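Local coordinates for enterobactin synthetase component F-related protein (Vibrio cholerae serotype O1, PDB 4OXI) that probably uses ATP to activate glycine as glycyl-adenylate, serving as adenylation domain AlmE in a lipopolysaccharide-modification pathway behind antimicrobial peptide resistance, at residues Asp83-Leu88 and Ile114-Leu119; Val496-Trp501 and Thr512-Asp517. One frame throughout, in Å; residues are numbered along the deposited sequence.

Two contacts in one adenylation enzyme illustrate how closely packed helices and a backbone-bonded hairpin build the parts of a single chain. From the N terminus, contact 1 closes first: helix 78-95 leads into strand 99-102, and helix 108-119 then returns to pack on it, enclosing 25 intervening residues. Contact 2 forms much later, a beta hairpin in which strand 512-516 folds back on strand 496-500 after a connection of eleven residues. The two loops follow in series, neither nested nor crossed. Contact 1 belongs to the helical layer of the parallel sheet in the large N-terminal part, contact 2 to the small C-terminal sheet. Their centres lie about 45 Å apart, on opposite sides of the chain's centre.

Contact 1: residues Asp83-Leu88 and Ile114-Leu119; sequences DMALSL and IWASYL
A85 and A116 meet where two helices of an alpha/beta layer cross, their CA atoms only 4.0 Å apart. Helix 108-119 belongs to a beta-alpha-beta crossover between neighbouring parallel strands 99-102 and 123-126, while helix 78-95 leads into the first of these. Small residues at the crossing let the local axes approach to 7.6 Å at a crossing angle of -59°. This is the tight part: the methyl CB of A116 presses on the carbonyl A85 O at 3.1 Å and also meets L88 CB. From the other helix, A85 CB lies 3.6 Å from W115 CB, at the edge of the indole and near its plane. The W115 side chain continues onto M81 and T82 of helix 78-95, and also touches L277 of helix 268-279.

The looser side lies around L86, the one partly exposed residue among those that touch. L119, its partner here, also packs on L57 and I60 of helix 51-62, and the two leucine side chains cross at about a right angle. The CA-CB bond of L86 points away from helix 108-119, yet with CG anti to the carbonyl carbon (chi1 -62°) the CD2 branch swings back to L119, where it lies 3.8 Å from CD1 and 3.9 Å from CB.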
ATOM      1  N   ASP A  83      24.764   6.100   2.003  1.00 26.05           N
ATOM      2  CA  ASP A  83      25.435   6.496   3.236  1.00 27.14           C
ATOM      3  C   ASP A  83      24.432   6.585   4.385  1.00 27.98           C
ATOM      4  O   ASP A  83      24.703   6.130   5.492  1.00 28.22           O
ATOM      5  CB  ASP A  83      26.127   7.865   3.088  1.00 27.47           C
ATOM      6  CG  ASP A  83      27.282   7.859   2.077  1.00 36.17           C
ATOM      7  OD1 ASP A  83      27.804   6.770   1.737  1.00 36.07           O
ATOM      8  OD2 ASP A  83      27.677   8.966   1.632  1.00 39.86           O
ATOM      9  N   MET A  84      23.284   7.208   4.132  1.00 26.42           N
ATOM     10  CA  MET A  84      22.280   7.350   5.175  1.00 27.50           C
ATOM     11  C   MET A  84      21.699   5.984   5.541  1.00 23.92           C
ATOM     12  O   MET A  84      21.584   5.655   6.711  1.00 23.70           O
ATOM     13  CB  MET A  84      21.176   8.303   4.731  1.00 25.93           C
ATOM     14  CG  MET A  84      21.562   9.756   4.871  1.00 32.22           C
ATOM     15  SD  MET A  84      20.292  10.843   4.217  1.00 32.37           S
ATOM     16  CE  MET A  84      20.665  10.812   2.456  1.00 26.58           C
ATOM     17  N   ALA A  85      21.371   5.187   4.534  1.00 20.26           N
ATOM     18  CA  ALA A  85      20.741   3.893   4.752  1.00 20.61           C
ATOM     19  C   ALA A  85      21.646   2.927   5.530  1.00 23.63           C
ATOM     20  O   ALA A  85      21.230   2.378   6.548  1.00 24.85           O
ATOM     21  CB  ALA A  85      20.310   3.292   3.428  1.00 17.69           C
ATOM     22  N   LEU A  86      22.885   2.740   5.075  1.00 21.94           N
ATOM     23  CA  LEU A  86      23.810   1.860   5.781  1.00 21.76           C
ATOM     24  C   LEU A  86      24.271   2.411   7.131  1.00 24.17           C
ATOM     25  O   LEU A  86      24.657   1.638   8.006  1.00 25.33           O
ATOM     26  CB  LEU A  86      25.022   1.494   4.920  1.00 23.82           C
ATOM     27  CG  LEU A  86      24.748   0.734   3.628  1.00 27.65           C
ATOM     28  CD1 LEU A  86      26.074   0.309   2.993  1.00 28.32           C
ATOM     29  CD2 LEU A  86      23.860  -0.475   3.886  1.00 24.92           C
ATOM     30  N   SER A  87      24.224   3.723   7.330  1.00 24.07           N
ATOM     31  CA  SER A  87      24.513   4.240   8.670  1.00 25.42           C
ATOM     32  C   SER A  87      23.421   3.827   9.655  1.00 23.70           C
ATOM     33  O   SER A  87      23.708   3.380  10.774  1.00 24.88           O
ATOM     34  CB  SER A  87      24.661   5.766   8.668  1.00 25.13           C
ATOM     35  OG  SER A  87      25.767   6.174   7.878  1.00 27.76           O
ATOM     36  N   LEU A  88      22.168   4.004   9.257  1.00 20.26           N
ATOM     37  CA  LEU A  88      21.057   3.601  10.112  1.00 22.63           C
ATOM     38  C   LEU A  88      21.095   2.095  10.340  1.00 21.20           C
ATOM     39  O   LEU A  88      21.012   1.616  11.470  1.00 18.40           O
ATOM     40  CB  LEU A  88      19.730   3.995   9.459  1.00 25.15           C
ATOM     41  CG  LEU A  88      19.439   5.497   9.475  1.00 26.17           C
ATOM     42  CD1 LEU A  88      18.293   5.822   8.521  1.00 24.62           C
ATOM     43  CD2 LEU A  88      19.109   5.954  10.898  1.00 25.81           C
ATOM     44  N   ILE A 114      13.570   3.179   5.144  1.00 19.03           N
ATOM     45  CA  ILE A 114      13.083   2.042   4.358  1.00 17.50           C
ATOM     46  C   ILE A 114      14.222   1.347   3.588  1.00 19.53           C
ATOM     47  O   ILE A 114      14.314   0.116   3.592  1.00 16.40           O
ATOM     48  CB  ILE A 114      11.944   2.446   3.412  1.00 19.19           C
ATOM     49  CG1 ILE A 114      10.701   2.826   4.220  1.00 15.42           C
ATOM     50  CG2 ILE A 114      11.601   1.287   2.482  1.00 15.00           C
ATOM     51  CD1 ILE A 114       9.548   3.341   3.395  1.00 15.93           C
ATOM     52  N   TRP A 115      15.104   2.128   2.966  1.00 18.20           N
ATOM     53  CA  TRP A 115      16.299   1.563   2.344  1.00 20.54           C
ATOM     54  C   TRP A 115      17.163   0.876   3.402  1.00 21.54           C
ATOM     55  O   TRP A 115      17.704  -0.193   3.165  1.00 21.28           O
ATOM     56  CB  TRP A 115      17.153   2.661   1.733  1.00 17.91           C
ATOM     57  CG  TRP A 115      16.744   3.149   0.420  1.00 22.71           C
ATOM     58  CD1 TRP A 115      15.475   3.378  -0.025  1.00 22.45           C
ATOM     59  CD2 TRP A 115      17.623   3.524  -0.648  1.00 24.59           C
ATOM     60  NE1 TRP A 115      15.511   3.870  -1.319  1.00 23.77           N
ATOM     61  CE2 TRP A 115      16.820   3.967  -1.720  1.00 22.66           C
ATOM     62  CE3 TRP A 115      19.013   3.530  -0.800  1.00 25.14           C
ATOM     63  CZ2 TRP A 115      17.362   4.412  -2.928  1.00 22.25           C
ATOM     64  CZ3 TRP A 115      19.553   3.953  -2.015  1.00 24.73           C
ATOM     65  CH2 TRP A 115      18.727   4.394  -3.057  1.00 22.29           C
ATOM     66  N   ALA A 116      17.306   1.515   4.559  1.00 19.10           N
ATOM     67  CA  ALA A 116      18.122   0.973   5.640  1.00 19.50           C
ATOM     68  C   ALA A 116      17.563  -0.361   6.085  1.00 22.84           C
ATOM     69  O   ALA A 116      18.304  -1.303   6.351  1.00 23.06           O
ATOM     70  CB  ALA A 116      18.151   1.949   6.839  1.00 17.34           C
ATOM     71  N   SER A 117      16.242  -0.437   6.191  1.00 21.65           N
ATOM     72  CA  SER A 117      15.624  -1.675   6.637  1.00 21.07           C
ATOM     73  C   SER A 117      15.796  -2.766   5.595  1.00 21.77           C
ATOM     74  O   SER A 117      16.110  -3.919   5.931  1.00 21.13           O
ATOM     75  CB  SER A 117      14.140  -1.468   6.940  1.00 21.38           C
ATOM     76  OG  SER A 117      13.525  -2.732   7.110  1.00 22.69           O
ATOM     77  N   TYR A 118      15.592  -2.416   4.328  1.00 22.02           N
ATOM     78  CA  TYR A 118      15.768  -3.401   3.265  1.00 19.56           C
ATOM     79  C   TYR A 118      17.223  -3.900   3.191  1.00 22.32           C
ATOM     80  O   TYR A 118      17.476  -5.104   3.168  1.00 23.35           O
ATOM     81  CB  TYR A 118      15.326  -2.865   1.884  1.00 20.64           C
ATOM     82  CG  TYR A 118      15.633  -3.896   0.826  1.00 22.91           C
ATOM     83  CD1 TYR A 118      14.782  -4.972   0.628  1.00 23.97           C
ATOM     84  CD2 TYR A 118      16.807  -3.838   0.079  1.00 21.92           C
ATOM     85  CE1 TYR A 118      15.065  -5.953  -0.302  1.00 24.51           C
ATOM     86  CE2 TYR A 118      17.106  -4.821  -0.858  1.00 24.15           C
ATOM     87  CZ  TYR A 118      16.233  -5.879  -1.036  1.00 28.28           C
ATOM     88  OH  TYR A 118      16.504  -6.860  -1.960  1.00 26.06           O
ATOM     89  N   LEU A 119      18.171  -2.967   3.136  1.00 22.97           N
ATOM     90  CA  LEU A 119      19.580  -3.313   2.988  1.00 21.15           C
ATOM     91  C   LEU A 119      20.075  -4.152   4.161  1.00 25.22           C
ATOM     92  O   LEU A 119      20.921  -5.033   3.990  1.00 23.62           O
ATOM     93  CB  LEU A 119      20.417  -2.046   2.847  1.00 20.56           C
ATOM     94  CG  LEU A 119      20.223  -1.305   1.521  1.00 25.48           C
ATOM     95  CD1 LEU A 119      20.998   0.000   1.509  1.00 23.10           C
ATOM     96  CD2 LEU A 119      20.660  -2.169   0.348  1.00 18.89           C
TER

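Contact 2: residues Val496-Trp501 and Thr512-Asp517; sequences VAIVPW and TVAFVD
Four backbone hydrogen bonds join A497 to F515 and V499 to V513 in this antiparallel hairpin, each pair bonded in both directions. The F515 N to A497 O bond is nearly straight (2.9 Å, 175° at the hydrogen); V513 N to V499 O is 2.8 Å. Alongside these bonds the strands add CA-H...O contacts, such as T512 CA to V499 O at 3.2 Å, just past the V499-V513 pair.

Beyond the backbone, A497, V499, V513 and F515 share one face of the sheet. V499 CG2 reaches the edge of the F515 ring, 3.8 Å from CE2, while V513 CG2 packs on V499 CB at 4.0 Å. Helix 560-568 packs against this face through L563, Q564 and L567. On the other face, I498 holds CG1 anti to the carbonyl carbon (chi1 -52°) and bends again at chi2 (-68°), bringing CD1 to A514 CB (4.0 Å); its CG2 meets T512 CB, with helix 480-491 behind. T512 OG1 bonds to F539 O. Strand 543-546 continues the sheet beyond 512-516.

Since the cross-strand hydrogen bonds are all main-chain, the apolar side chains are left to pack against helices 560-568 and 480-491. P500, lacking an N-H, sits in a non-hydrogen-bonded pair with T512 and therefore costs the ladder no bond.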
ATOM      1  N   VAL A 496     -28.212   0.947  12.262  1.00 36.96           N
ATOM      2  CA  VAL A 496     -27.181   1.793  11.645  1.00 32.27           C
ATOM      3  C   VAL A 496     -26.802   1.248  10.273  1.00 37.14           C
ATOM      4  O   VAL A 496     -26.582   0.047  10.128  1.00 35.87           O
ATOM      5  CB  VAL A 496     -25.879   1.817  12.475  1.00 30.79           C
ATOM      6  CG1 VAL A 496     -24.776   2.525  11.712  1.00 32.41           C
ATOM      7  CG2 VAL A 496     -26.077   2.470  13.820  1.00 32.51           C
ATOM      8  N   ALA A 497     -26.726   2.121   9.270  1.00 31.62           N
ATOM      9  CA  ALA A 497     -26.203   1.739   7.956  1.00 28.99           C
ATOM     10  C   ALA A 497     -25.119   2.719   7.508  1.00 34.80           C
ATOM     11  O   ALA A 497     -25.278   3.941   7.671  1.00 36.13           O
ATOM     12  CB  ALA A 497     -27.318   1.686   6.926  1.00 28.61           C
ATOM     13  N   ILE A 498     -24.020   2.199   6.963  1.00 28.54           N
ATOM     14  CA  ILE A 498     -22.959   3.057   6.438  1.00 26.95           C
ATOM     15  C   ILE A 498     -22.973   2.931   4.920  1.00 28.53           C
ATOM     16  O   ILE A 498     -22.934   1.827   4.389  1.00 29.73           O
ATOM     17  CB  ILE A 498     -21.575   2.676   6.992  1.00 26.49           C
ATOM     18  CG1 ILE A 498     -21.604   2.599   8.513  1.00 25.77           C
ATOM     19  CG2 ILE A 498     -20.513   3.666   6.529  1.00 26.27           C
ATOM     20  CD1 ILE A 498     -21.797   3.959   9.229  1.00 26.53           C
ATOM     21  N   VAL A 499     -23.051   4.060   4.222  1.00 28.61           N
ATOM     22  CA  VAL A 499     -23.213   4.046   2.776  1.00 29.88           C
ATOM     23  C   VAL A 499     -22.091   4.830   2.115  1.00 29.99           C
ATOM     24  O   VAL A 499     -21.824   5.968   2.503  1.00 32.67           O
ATOM     25  CB  VAL A 499     -24.549   4.685   2.366  1.00 31.38           C
ATOM     26  CG1 VAL A 499     -24.682   4.697   0.866  1.00 31.56           C
ATOM     27  CG2 VAL A 499     -25.707   3.929   2.989  1.00 33.29           C
ATOM     28  N   PRO A 500     -21.415   4.216   1.127  1.00 30.08           N
ATOM     29  CA  PRO A 500     -20.435   4.959   0.322  1.00 30.41           C
ATOM     30  C   PRO A 500     -21.155   6.050  -0.455  1.00 28.03           C
ATOM     31  O   PRO A 500     -22.087   5.737  -1.205  1.00 32.82           O
ATOM     32  CB  PRO A 500     -19.904   3.904  -0.653  1.00 25.18           C
ATOM     33  CG  PRO A 500     -20.174   2.584   0.034  1.00 34.09           C
ATOM     34  CD  PRO A 500     -21.480   2.793   0.749  1.00 28.32           C
ATOM     35  N   TRP A 501     -20.723   7.295  -0.282  1.00 29.25           N
ATOM     36  CA  TRP A 501     -21.369   8.449  -0.906  1.00 32.56           C
ATOM     37  C   TRP A 501     -20.542   9.702  -0.636  1.00 32.22           C
ATOM     38  O   TRP A 501     -20.058   9.885   0.480  1.00 33.82           O
ATOM     39  CB  TRP A 501     -22.775   8.650  -0.331  1.00 34.75           C
ATOM     40  CG  TRP A 501     -23.545   9.649  -1.108  1.00 35.90           C
ATOM     41  CD1 TRP A 501     -23.664  10.993  -0.850  1.00 33.06           C
ATOM     42  CD2 TRP A 501     -24.276   9.399  -2.312  1.00 33.17           C
ATOM     43  NE1 TRP A 501     -24.432  11.586  -1.828  1.00 37.49           N
ATOM     44  CE2 TRP A 501     -24.819  10.628  -2.735  1.00 36.29           C
ATOM     45  CE3 TRP A 501     -24.519   8.253  -3.077  1.00 36.24           C
ATOM     46  CZ2 TRP A 501     -25.604  10.738  -3.888  1.00 38.16           C
ATOM     47  CZ3 TRP A 501     -25.295   8.363  -4.223  1.00 38.10           C
ATOM     48  CH2 TRP A 501     -25.827   9.595  -4.617  1.00 37.04           C
ATOM     49  N   THR A 512     -18.203   8.504   3.071  1.00 30.45           N
ATOM     50  CA  THR A 512     -19.326   7.702   3.573  1.00 31.94           C
ATOM     51  C   THR A 512     -20.382   8.603   4.209  1.00 34.11           C
ATOM     52  O   THR A 512     -20.083   9.726   4.619  1.00 33.33           O
ATOM     53  CB  THR A 512     -18.886   6.675   4.654  1.00 30.33           C
ATOM     54  OG1 THR A 512     -18.324   7.363   5.784  1.00 29.72           O
ATOM     55  CG2 THR A 512     -17.867   5.682   4.084  1.00 31.77           C
ATOM     56  N   VAL A 513     -21.613   8.110   4.296  1.00 31.50           N
ATOM     57  CA  VAL A 513     -22.621   8.773   5.112  1.00 34.10           C
ATOM     58  C   VAL A 513     -23.254   7.760   6.064  1.00 34.56           C
ATOM     59  O   VAL A 513     -23.281   6.554   5.782  1.00 33.45           O
ATOM     60  CB  VAL A 513     -23.723   9.492   4.271  1.00 33.51           C
ATOM     61  CG1 VAL A 513     -23.108  10.472   3.291  1.00 33.45           C
ATOM     62  CG2 VAL A 513     -24.569   8.496   3.547  1.00 35.60           C
ATOM     63  N   ALA A 514     -23.755   8.242   7.198  1.00 32.42           N
ATOM     64  CA  ALA A 514     -24.347   7.349   8.183  1.00 30.43           C
ATOM     65  C   ALA A 514     -25.863   7.557   8.305  1.00 35.44           C
ATOM     66  O   ALA A 514     -26.336   8.694   8.309  1.00 37.18           O
ATOM     67  CB  ALA A 514     -23.659   7.527   9.526  1.00 27.01           C
ATOM     68  N   PHE A 515     -26.610   6.455   8.377  1.00 30.55           N
ATOM     69  CA  PHE A 515     -28.028   6.479   8.733  1.00 30.69           C
ATOM     70  C   PHE A 515     -28.207   5.824  10.088  1.00 31.23           C
ATOM     71  O   PHE A 515     -27.740   4.704  10.310  1.00 35.05           O
ATOM     72  CB  PHE A 515     -28.874   5.717   7.713  1.00 30.95           C
ATOM     73  CG  PHE A 515     -28.914   6.360   6.361  1.00 34.05           C
ATOM     74  CD1 PHE A 515     -29.950   7.221   6.021  1.00 31.35           C
ATOM     75  CD2 PHE A 515     -27.915   6.111   5.425  1.00 37.84           C
ATOM     76  CE1 PHE A 515     -29.998   7.822   4.777  1.00 34.60           C
ATOM     77  CE2 PHE A 515     -27.953   6.714   4.167  1.00 37.76           C
ATOM     78  CZ  PHE A 515     -29.001   7.569   3.846  1.00 39.81           C
ATOM     79  N   VAL A 516     -28.861   6.526  11.004  1.00 31.91           N
ATOM     80  CA  VAL A 516     -29.179   5.952  12.306  1.00 33.38           C
ATOM     81  C   VAL A 516     -30.690   5.990  12.502  1.00 33.24           C
ATOM     82  O   VAL A 516     -31.394   6.724  11.809  1.00 30.88           O
ATOM     83  CB  VAL A 516     -28.487   6.709  13.437  1.00 36.44           C
ATOM     84  CG1 VAL A 516     -26.970   6.678  13.237  1.00 33.69           C
ATOM     85  CG2 VAL A 516     -28.996   8.154  13.497  1.00 37.97           C
ATOM     86  N   ASP A 517     -31.196   5.186  13.421  1.00 31.12           N
ATOM     87  CA  ASP A 517     -32.631   5.173  13.651  1.00 35.84           C
ATOM     88  C   ASP A 517     -33.096   6.478  14.313  1.00 36.35           C
ATOM     89  O   ASP A 517     -32.275   7.322  14.704  1.00 33.55           O
ATOM     90  CB  ASP A 517     -33.021   3.952  14.487  1.00 37.85           C
ATOM     91  CG  ASP A 517     -32.359   3.944  15.846  1.00 37.20           C
ATOM     92  OD1 ASP A 517     -32.546   4.920  16.607  1.00 35.73           O
ATOM     93  OD2 ASP A 517     -31.652   2.961  16.158  1.00 41.93           O
TER
HETATM   94  O   HOH W   1     -19.628  11.477   2.263  1.00 39.17           O